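Local coordinates for protein pseudouridine synthase (Pyrococcus abyssi, PDB 2AUS) that probably isomerises uridine to pseudouridine in RNA, as the archaeal Cbf5 member of the TruB family with a PUA domain, at residues 285-290 / 300-305; 97-102 / 294-299; 48-53 / 86-91; 263-268 / 325-330. One frame throughout, in Å; residues are numbered along the deposited sequence.

Interaction 1: 285-290 / 300-305; sequences DLVAIM and GKAMMS
V287 turns CG1 opposite its own carbonyl carbon (chi1 -59°), which sets that methyl 4.0 Å from A302 CB and leaves CG2 between the amide nitrogen and the carbonyl carbon, 3.5 Å from G300 O. L286 takes the other choice: with CG trans to its amide nitrogen (chi1 171°) the tip of the chain leans toward the partner strand, CD1 coming to 3.6 Å from G300 O. One carbonyl is therefore flanked by a methyl from each of two consecutive residues, while its oxygen accepts a nearly straight bond from V287 N at 2.7 Å. The return bond, G300 N to V287 O, measures 2.9 Å and is somewhat more bent, so V287 and G300 form a hydrogen-bonded antiparallel pair; L286 and K301 form the non-hydrogen-bonded pair next to it. This is the hairpin of strands 286-291 and 296-302 within the PUA domain. Its short segments are strongly twisted, with 114° between their N-to-C directions. V287 lies on the face where it also packs on I253 and V318 of other strands of the same sheet. L286 and K301 take the other face, where L286 also meets Q101. Past the last bridge, A302 N still donates to D285 O at 2.8 Å, and K301 CA adds a C-H contact to D285 O at 3.4 Å. The D285 carboxylate is engaged elsewhere, OD2 accepting from K282 N.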
# COMPACT_ATOMS: atom_id res chain seq x y z
N ASP A 285 -11.46 -31.75 27.02
CA ASP A 285 -11.35 -31.53 25.58
C ASP A 285 -12.37 -30.55 25.02
O ASP A 285 -13.51 -30.50 25.47
CB ASP A 285 -11.49 -32.85 24.81
CG ASP A 285 -10.33 -33.80 25.04
OD1 ASP A 285 -9.22 -33.34 25.39
OD2 ASP A 285 -10.53 -35.03 24.85
N LEU A 286 -11.94 -29.79 24.03
CA LEU A 286 -12.81 -28.84 23.34
C LEU A 286 -13.61 -29.71 22.37
O LEU A 286 -13.04 -30.45 21.57
CB LEU A 286 -11.97 -27.84 22.56
CG LEU A 286 -12.68 -26.88 21.60
CD1 LEU A 286 -13.69 -26.02 22.35
CD2 LEU A 286 -11.63 -26.01 20.91
N VAL A 287 -14.94 -29.63 22.46
CA VAL A 287 -15.77 -30.43 21.58
C VAL A 287 -16.79 -29.57 20.87
O VAL A 287 -17.12 -28.48 21.32
CB VAL A 287 -16.52 -31.55 22.34
CG1 VAL A 287 -15.53 -32.47 23.03
CG2 VAL A 287 -17.49 -30.94 23.37
N ALA A 288 -17.29 -30.08 19.75
CA ALA A 288 -18.30 -29.36 19.00
C ALA A 288 -19.60 -30.15 19.14
O ALA A 288 -19.63 -31.34 18.88
CB ALA A 288 -17.90 -29.26 17.53
N ILE A 289 -20.66 -29.47 19.57
CA ILE A 289 -21.97 -30.09 19.73
C ILE A 289 -22.70 -29.89 18.41
O ILE A 289 -22.83 -28.77 17.93
CB ILE A 289 -22.78 -29.39 20.83
CG1 ILE A 289 -22.04 -29.51 22.17
CG2 ILE A 289 -24.19 -29.98 20.88
CD1 ILE A 289 -22.78 -28.88 23.32
N MET A 290 -23.19 -30.99 17.84
CA MET A 290 -23.84 -30.93 16.54
C MET A 290 -25.27 -31.41 16.54
O MET A 290 -25.65 -32.25 17.36
CB MET A 290 -23.06 -31.80 15.53
CG MET A 290 -21.53 -31.62 15.53
SD MET A 290 -20.92 -30.01 15.01
CE MET A 290 -21.17 -30.07 13.25
N GLY A 300 -17.77 -26.43 23.32
CA GLY A 300 -17.75 -26.58 24.76
C GLY A 300 -16.62 -27.45 25.26
O GLY A 300 -15.85 -28.01 24.48
N LYS A 301 -16.54 -27.57 26.58
CA LYS A 301 -15.52 -28.37 27.22
C LYS A 301 -16.19 -29.64 27.71
O LYS A 301 -17.17 -29.58 28.44
CB LYS A 301 -14.91 -27.61 28.40
CG LYS A 301 -13.70 -28.29 29.02
CD LYS A 301 -13.26 -27.59 30.32
CE LYS A 301 -12.83 -26.13 30.09
NZ LYS A 301 -11.57 -26.01 29.28
N ALA A 302 -15.68 -30.79 27.29
CA ALA A 302 -16.25 -32.06 27.71
C ALA A 302 -16.08 -32.19 29.22
O ALA A 302 -15.02 -31.87 29.75
CB ALA A 302 -15.55 -33.21 27.00
N MET A 303 -17.12 -32.65 29.90
CA MET A 303 -17.09 -32.83 31.34
C MET A 303 -16.83 -34.29 31.70
O MET A 303 -16.54 -34.62 32.85
CB MET A 303 -18.40 -32.35 31.97
CG MET A 303 -18.56 -30.84 31.91
SD MET A 303 -17.17 -29.97 32.68
CE MET A 303 -16.25 -29.44 31.26
N MET A 304 -16.96 -35.15 30.70
CA MET A 304 -16.71 -36.57 30.89
C MET A 304 -16.12 -37.15 29.61
O MET A 304 -16.00 -36.45 28.61
CB MET A 304 -17.99 -37.31 31.31
CG MET A 304 -19.27 -36.89 30.63
SD MET A 304 -20.70 -37.80 31.32
CE MET A 304 -21.12 -36.78 32.72
N SER A 305 -15.74 -38.41 29.66
CA SER A 305 -15.14 -39.08 28.51
C SER A 305 -16.22 -39.71 27.65
O SER A 305 -17.38 -39.83 28.07
CB SER A 305 -14.19 -40.17 28.98
OG SER A 305 -14.91 -41.18 29.67

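Interaction 2: 97-102 / 294-299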
# COMPACT_ATOMS: atom_id res chain seq x y z
N THR A 97 -18.56 -15.62 13.96
CA THR A 97 -17.31 -14.99 14.36
C THR A 97 -16.47 -15.76 15.37
O THR A 97 -15.28 -15.98 15.15
CB THR A 97 -17.55 -13.56 14.92
OG1 THR A 97 -17.99 -12.71 13.85
CG2 THR A 97 -16.27 -12.98 15.51
N ARG A 98 -17.08 -16.18 16.47
CA ARG A 98 -16.35 -16.88 17.52
C ARG A 98 -15.97 -18.34 17.21
O ARG A 98 -15.28 -18.98 18.00
CB ARG A 98 -17.15 -16.84 18.82
CG ARG A 98 -17.60 -15.44 19.25
CD ARG A 98 -16.44 -14.59 19.75
NE ARG A 98 -16.85 -13.24 20.14
CZ ARG A 98 -17.81 -12.97 21.03
NH1 ARG A 98 -18.47 -13.96 21.63
NH2 ARG A 98 -18.12 -11.71 21.33
N VAL A 99 -16.41 -18.87 16.06
CA VAL A 99 -16.08 -20.26 15.74
C VAL A 99 -14.57 -20.45 15.49
O VAL A 99 -14.06 -21.58 15.48
CB VAL A 99 -16.88 -20.77 14.50
CG1 VAL A 99 -16.25 -20.27 13.20
CG2 VAL A 99 -16.95 -22.28 14.54
N VAL A 100 -13.84 -19.35 15.30
CA VAL A 100 -12.40 -19.46 15.08
C VAL A 100 -11.71 -20.00 16.33
O VAL A 100 -10.54 -20.37 16.29
CB VAL A 100 -11.75 -18.09 14.70
CG1 VAL A 100 -12.21 -17.67 13.33
CG2 VAL A 100 -12.10 -17.04 15.73
N GLN A 101 -12.43 -20.04 17.44
CA GLN A 101 -11.89 -20.57 18.69
C GLN A 101 -11.57 -22.06 18.48
O GLN A 101 -10.68 -22.61 19.12
CB GLN A 101 -12.93 -20.44 19.82
CG GLN A 101 -12.43 -20.94 21.18
CD GLN A 101 -13.57 -21.27 22.15
OE1 GLN A 101 -14.56 -20.54 22.23
NE2 GLN A 101 -13.42 -22.36 22.90
N ALA A 102 -12.30 -22.69 17.57
CA ALA A 102 -12.09 -24.11 17.29
C ALA A 102 -10.76 -24.33 16.58
O ALA A 102 -10.30 -25.46 16.45
CB ALA A 102 -13.23 -24.66 16.45
N ASP A 294 -25.87 -32.29 11.21
CA ASP A 294 -24.48 -31.85 11.19
C ASP A 294 -24.29 -30.33 11.23
O ASP A 294 -23.31 -29.80 10.68
CB ASP A 294 -23.75 -32.47 10.00
CG ASP A 294 -23.70 -33.99 10.09
OD1 ASP A 294 -23.51 -34.52 11.21
OD2 ASP A 294 -23.85 -34.67 9.04
N GLU A 295 -25.21 -29.62 11.88
CA GLU A 295 -25.09 -28.17 12.02
C GLU A 295 -24.35 -27.97 13.34
O GLU A 295 -24.56 -28.75 14.27
CB GLU A 295 -26.45 -27.49 12.16
CG GLU A 295 -27.41 -27.68 10.99
CD GLU A 295 -28.85 -27.55 11.42
OE1 GLU A 295 -29.40 -28.52 11.99
OE2 GLU A 295 -29.44 -26.46 11.20
N LEU A 296 -23.52 -26.95 13.43
CA LEU A 296 -22.80 -26.69 14.66
C LEU A 296 -23.74 -25.99 15.64
O LEU A 296 -24.28 -24.93 15.35
CB LEU A 296 -21.59 -25.80 14.40
CG LEU A 296 -20.84 -25.28 15.62
CD1 LEU A 296 -20.22 -26.44 16.39
CD2 LEU A 296 -19.76 -24.29 15.17
N VAL A 297 -23.93 -26.59 16.81
CA VAL A 297 -24.80 -25.97 17.80
C VAL A 297 -23.98 -25.08 18.73
O VAL A 297 -24.33 -23.92 18.97
CB VAL A 297 -25.50 -27.03 18.68
CG1 VAL A 297 -26.40 -26.33 19.70
CG2 VAL A 297 -26.30 -28.00 17.79
N ALA A 298 -22.90 -25.64 19.27
CA ALA A 298 -22.08 -24.92 20.22
C ALA A 298 -20.72 -25.57 20.44
O ALA A 298 -20.53 -26.74 20.12
CB ALA A 298 -22.81 -24.84 21.55
N LEU A 299 -19.79 -24.80 20.97
CA LEU A 299 -18.46 -25.29 21.29
C LEU A 299 -18.46 -25.42 22.80
O LEU A 299 -19.09 -24.62 23.49
CB LEU A 299 -17.38 -24.30 20.84
CG LEU A 299 -17.09 -24.26 19.34
CD1 LEU A 299 -15.98 -23.24 19.05
CD2 LEU A 299 -16.66 -25.65 18.87
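R98 meets L299 through its backbone alone: R98 O is 4.4 Å from L299 CD1, whereas the long side chain runs off in another direction. V99 makes the tighter contact. Its CG2 lies trans to the backbone nitrogen, the placement in which this methyl meets L296 CD2 at 3.5 Å; the two branched side chains cross obliquely and touch by single methyls. Q101 offers the flank of its chain, with CB 4.2 Å from L299 CD1. Its extended chain carries the amide on to E321, where NE2 makes a weak hydrogen bond. A102 follows, pointing its CB toward the strand. L299 CD1 stands 4.0 Å from both A102 N and A102 CB, and that nitrogen is already engaged within the turn, donating to V99 O at 2.9 Å. The preceding bond, Q101 N to R98 O at 3.1 Å, has the same i to i+3 spacing and identifies a 3-10 segment. L299 reaches this surface with its chain extended at chi2 (-180°). Between the two leucines the strand carries a classic beta bulge, V297 and A298 both facing I289. The join rests on van der Waals contact, with no polar bond between the segments: a 3-10 turn from the TruB-family catalytic part packs by V99, Q101 and A102 against the leucine-bearing face of a PUA-domain strand, an interdomain interface.

Interaction 3: 48-53 / 86-91; sequences VINLDK and SGVLPV
I49 N donates to V91 O at 2.7 Å, and V91 N returns to I49 O at 2.9 Å. L89 N reaches L51 O at 2.6 Å, but L51 N to L89 O is stretched to 3.3 Å, its donor well above the carbonyl plane. This is consistent with an inverse gamma turn centred on N50, in which L51 N also bonds weakly to I49 O. K53 and G87 exchange a further pair, K53 N to G87 O being 2.8 Å. Strands 47-53 and 88-93 are antiparallel neighbours in a sheet of the TruB-type catalytic fold, joining its DKCLD and TruB sequence ranges. D52 OD1 adds a weak bond to G87 N, while OD2 forms a salt bridge with R201. N50 ND2 is held by T213 and K209 O, yet with CG trans to the amide nitrogen (chi1 -179°) the buried OD1 swings to V88 CG1 at 3.4 Å and has no polar partner in the model. On the opposite face I49, L51, L89 and V91 form an apolar layer, L51 and V91 packing on helix 59-69. K53 CB extends it, 3.9 Å from L89 CB, and NZ reaches the carbonyls of V85, P57 and P83.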
# COMPACT_ATOMS: atom_id res chain seq x y z
N VAL A 48 -17.67 -18.88 7.13
CA VAL A 48 -16.25 -18.67 7.40
C VAL A 48 -15.56 -18.58 6.05
O VAL A 48 -15.84 -19.39 5.16
CB VAL A 48 -15.62 -19.83 8.19
CG1 VAL A 48 -16.10 -19.81 9.63
CG2 VAL A 48 -16.00 -21.16 7.54
N ILE A 49 -14.68 -17.61 5.89
CA ILE A 49 -13.96 -17.43 4.63
C ILE A 49 -12.56 -18.00 4.72
O ILE A 49 -11.84 -17.75 5.69
CB ILE A 49 -13.84 -15.93 4.26
CG1 ILE A 49 -15.23 -15.31 4.15
CG2 ILE A 49 -13.09 -15.78 2.93
CD1 ILE A 49 -15.20 -13.81 3.82
N ASN A 50 -12.17 -18.78 3.72
CA ASN A 50 -10.81 -19.32 3.68
C ASN A 50 -10.06 -18.30 2.83
O ASN A 50 -9.91 -18.46 1.61
CB ASN A 50 -10.80 -20.70 3.04
CG ASN A 50 -9.41 -21.30 3.00
OD1 ASN A 50 -8.52 -20.92 3.76
ND2 ASN A 50 -9.22 -22.26 2.10
N LEU A 51 -9.62 -17.22 3.47
CA LEU A 51 -8.95 -16.14 2.78
C LEU A 51 -7.45 -16.27 2.62
O LEU A 51 -6.75 -16.75 3.53
CB LEU A 51 -9.26 -14.83 3.49
CG LEU A 51 -8.86 -13.59 2.69
CD1 LEU A 51 -10.02 -13.19 1.76
CD2 LEU A 51 -8.52 -12.45 3.63
N ASP A 52 -6.94 -15.86 1.46
CA ASP A 52 -5.50 -15.87 1.20
C ASP A 52 -5.09 -14.45 1.55
O ASP A 52 -5.28 -13.53 0.76
CB ASP A 52 -5.20 -16.12 -0.28
CG ASP A 52 -3.71 -16.32 -0.56
OD1 ASP A 52 -2.87 -15.92 0.28
OD2 ASP A 52 -3.36 -16.89 -1.62
N LYS A 53 -4.57 -14.27 2.76
CA LYS A 53 -4.16 -12.95 3.21
C LYS A 53 -3.02 -12.40 2.36
O LYS A 53 -2.06 -13.11 2.05
CB LYS A 53 -3.70 -13.01 4.67
CG LYS A 53 -3.10 -11.71 5.19
CD LYS A 53 -2.42 -11.90 6.53
CE LYS A 53 -1.75 -10.62 7.00
NZ LYS A 53 -0.78 -10.11 5.98
N SER A 86 1.74 -14.05 4.23
CA SER A 86 0.56 -14.23 3.40
C SER A 86 0.02 -15.65 3.59
O SER A 86 0.60 -16.45 4.32
CB SER A 86 0.92 -14.01 1.93
OG SER A 86 1.69 -15.08 1.43
N GLY A 87 -1.10 -15.94 2.93
CA GLY A 87 -1.66 -17.28 3.03
C GLY A 87 -2.97 -17.45 3.79
O GLY A 87 -3.65 -16.49 4.15
N VAL A 88 -3.29 -18.71 4.04
CA VAL A 88 -4.50 -19.12 4.72
C VAL A 88 -4.85 -18.34 5.98
O VAL A 88 -4.17 -18.44 7.01
CB VAL A 88 -4.44 -20.62 5.05
CG1 VAL A 88 -5.72 -21.07 5.76
CG2 VAL A 88 -4.25 -21.41 3.76
N LEU A 89 -5.90 -17.55 5.88
CA LEU A 89 -6.38 -16.76 7.00
C LEU A 89 -7.88 -16.98 7.15
O LEU A 89 -8.68 -16.33 6.48
CB LEU A 89 -6.10 -15.27 6.78
CG LEU A 89 -6.55 -14.41 7.96
CD1 LEU A 89 -5.64 -14.67 9.15
CD2 LEU A 89 -6.53 -12.94 7.58
N PRO A 90 -8.28 -17.92 8.02
CA PRO A 90 -9.71 -18.16 8.20
C PRO A 90 -10.37 -16.95 8.86
O PRO A 90 -9.91 -16.47 9.90
CB PRO A 90 -9.74 -19.39 9.11
CG PRO A 90 -8.48 -20.10 8.77
CD PRO A 90 -7.48 -18.95 8.70
N VAL A 91 -11.43 -16.46 8.24
CA VAL A 91 -12.14 -15.31 8.79
C VAL A 91 -13.60 -15.70 8.98
O VAL A 91 -14.33 -15.93 8.00
CB VAL A 91 -12.05 -14.08 7.85
CG1 VAL A 91 -12.75 -12.88 8.48
CG2 VAL A 91 -10.60 -13.74 7.57

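Interaction 4: 263-268 / 325-330; sequences VAHGAN and MPRDWY
H265 and R327 meet through their flat groups in unlike ways. Over one face of the imidazole sits R327 CG, 4.1 Å from the ring centroid and only 9° off the ring normal, a well-centred CH-pi contact. The guanidinium of R327 does not stack on the ring: its plane is turned 69° from it, and NH1 touches H265 CD2 at 3.5 Å. One face of the guanidinium is instead covered off-centre by A264 O and H265 CA. R327 takes up this place by directing CG opposite its carbonyl carbon (chi1 -64°) and then running extended to NE, so that its methylene chain passes the ring and its head ends beside the helix terminus. Both side chains also touch a crystal neighbour. P326 CG lies over the rim of the W329 ring. Elsewhere in the contact A264 CB rests 4.0 Å from M325 CG. One water spans the backbones, donating to A264 O at 2.8 Å and to M325 O at 2.7 Å. Helix 257-264 of the PUA domain ends here in a Schellman motif with G266, at positive phi, as its C-prime residue; G266 N bonds to V263 O at 3.0 Å, and A267 N to the carbonyl five residues back. H265 ND1 bonds back to A261 O. The positive head of R327 beside carbonyls at a helix C-terminus is probably favourable electrostatically, whereas its NH1, 4.3 Å from H265 NE2, might disfavour a charged imidazole, though the charge is not seen.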
# COMPACT_ATOMS: atom_id res chain seq x y z
N VAL A 263 -29.91 -26.36 24.58
CA VAL A 263 -28.57 -25.80 24.48
C VAL A 263 -28.62 -24.43 23.83
O VAL A 263 -27.90 -23.52 24.23
CB VAL A 263 -27.62 -26.73 23.68
CG1 VAL A 263 -26.31 -26.03 23.42
CG2 VAL A 263 -27.38 -28.01 24.44
N ALA A 264 -29.46 -24.28 22.81
CA ALA A 264 -29.60 -23.00 22.13
C ALA A 264 -30.11 -21.93 23.10
O ALA A 264 -29.84 -20.73 22.91
CB ALA A 264 -30.56 -23.12 20.95
N HIS A 265 -30.86 -22.35 24.11
CA HIS A 265 -31.39 -21.42 25.09
C HIS A 265 -30.47 -21.22 26.29
O HIS A 265 -30.89 -20.71 27.33
CB HIS A 265 -32.77 -21.87 25.57
CG HIS A 265 -33.86 -21.64 24.57
ND1 HIS A 265 -33.90 -22.27 23.35
CD2 HIS A 265 -34.94 -20.82 24.61
CE1 HIS A 265 -34.96 -21.86 22.67
NE2 HIS A 265 -35.61 -20.97 23.41
N GLY A 266 -29.21 -21.64 26.16
CA GLY A 266 -28.25 -21.44 27.23
C GLY A 266 -27.91 -22.56 28.19
O GLY A 266 -27.00 -22.40 29.01
N ALA A 267 -28.60 -23.69 28.12
CA ALA A 267 -28.32 -24.80 29.02
C ALA A 267 -27.07 -25.57 28.62
O ALA A 267 -26.61 -25.48 27.48
CB ALA A 267 -29.50 -25.74 29.07
N ASN A 268 -26.51 -26.32 29.56
CA ASN A 268 -25.36 -27.15 29.26
C ASN A 268 -25.93 -28.44 28.70
O ASN A 268 -27.10 -28.74 28.92
CB ASN A 268 -24.54 -27.45 30.52
CG ASN A 268 -23.69 -26.28 30.95
OD1 ASN A 268 -23.11 -25.59 30.11
ND2 ASN A 268 -23.58 -26.07 32.25
N MET A 325 -26.03 -21.74 17.42
CA MET A 325 -27.39 -22.01 16.97
C MET A 325 -28.41 -20.97 17.46
O MET A 325 -28.55 -20.75 18.66
CB MET A 325 -27.79 -23.40 17.49
CG MET A 325 -29.22 -23.83 17.22
SD MET A 325 -29.50 -24.15 15.49
CE MET A 325 -28.39 -25.57 15.26
N PRO A 326 -29.12 -20.29 16.54
CA PRO A 326 -30.10 -19.31 17.01
C PRO A 326 -31.28 -20.05 17.68
O PRO A 326 -31.55 -21.21 17.35
CB PRO A 326 -30.50 -18.58 15.73
CG PRO A 326 -30.31 -19.63 14.65
CD PRO A 326 -29.02 -20.29 15.07
N ARG A 327 -31.96 -19.39 18.60
CA ARG A 327 -33.07 -20.00 19.32
C ARG A 327 -34.26 -20.44 18.46
O ARG A 327 -35.03 -21.30 18.87
CB ARG A 327 -33.59 -19.06 20.40
CG ARG A 327 -32.58 -18.76 21.49
CD ARG A 327 -33.02 -17.55 22.31
NE ARG A 327 -31.99 -17.13 23.25
CZ ARG A 327 -32.05 -17.33 24.56
NH1 ARG A 327 -33.10 -17.94 25.10
NH2 ARG A 327 -31.05 -16.93 25.34
N ASP A 328 -34.38 -19.86 17.27
CA ASP A 328 -35.50 -20.14 16.38
C ASP A 328 -35.45 -21.36 15.45
O ASP A 328 -36.48 -21.79 14.95
CB ASP A 328 -35.77 -18.88 15.54
CG ASP A 328 -36.99 -19.02 14.64
OD1 ASP A 328 -36.82 -19.40 13.45
OD2 ASP A 328 -38.12 -18.74 15.13
N TRP A 329 -34.26 -21.91 15.21
CA TRP A 329 -34.16 -23.06 14.32
C TRP A 329 -34.78 -24.31 14.90
O TRP A 329 -35.48 -25.03 14.20
CB TRP A 329 -32.69 -23.30 13.93
CG TRP A 329 -32.15 -22.23 13.02
CD1 TRP A 329 -32.77 -21.07 12.65
CD2 TRP A 329 -30.85 -22.21 12.40
NE1 TRP A 329 -31.94 -20.32 11.85
CE2 TRP A 329 -30.75 -21.00 11.68
CE3 TRP A 329 -29.76 -23.09 12.40
CZ2 TRP A 329 -29.62 -20.65 10.96
CZ3 TRP A 329 -28.63 -22.74 11.68
CH2 TRP A 329 -28.56 -21.52 10.97
N TYR A 330 -34.52 -24.58 16.18
CA TYR A 330 -35.09 -25.74 16.86
C TYR A 330 -35.79 -25.13 18.07
O TYR A 330 -35.32 -25.23 19.20
CB TYR A 330 -33.98 -26.71 17.30
CG TYR A 330 -33.29 -27.41 16.15
CD1 TYR A 330 -33.59 -28.74 15.84
CD2 TYR A 330 -32.34 -26.75 15.37
CE1 TYR A 330 -32.96 -29.39 14.78
CE2 TYR A 330 -31.71 -27.39 14.30
CZ TYR A 330 -32.03 -28.71 14.02
OH TYR A 330 -31.45 -29.35 12.95
O HOH W 1 -29.18 -19.19 20.72

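Interaction 2 is the hub of the set. It shares strand 296-302 with interaction 1, and the two join through I289 O to V297 N at 2.7 Å and I289 N to A298 O at 2.8 Å, at the bulge. Towards interaction 4, V297 O lies 3.2 Å from M325 N, a probable hydrogen bond, and V297 CG1 packs 3.7 Å from V263 CG1. Towards interaction 3, V99 CG1 touches V48 CG1 at 3.6 Å. A continuous path therefore leads from the catalytic-fold sheet through 97-102 into the PUA sheet. Interactions 1 and 3 themselves stay apart, with centres about 26 Å and nearest atoms about 12 Å from each other.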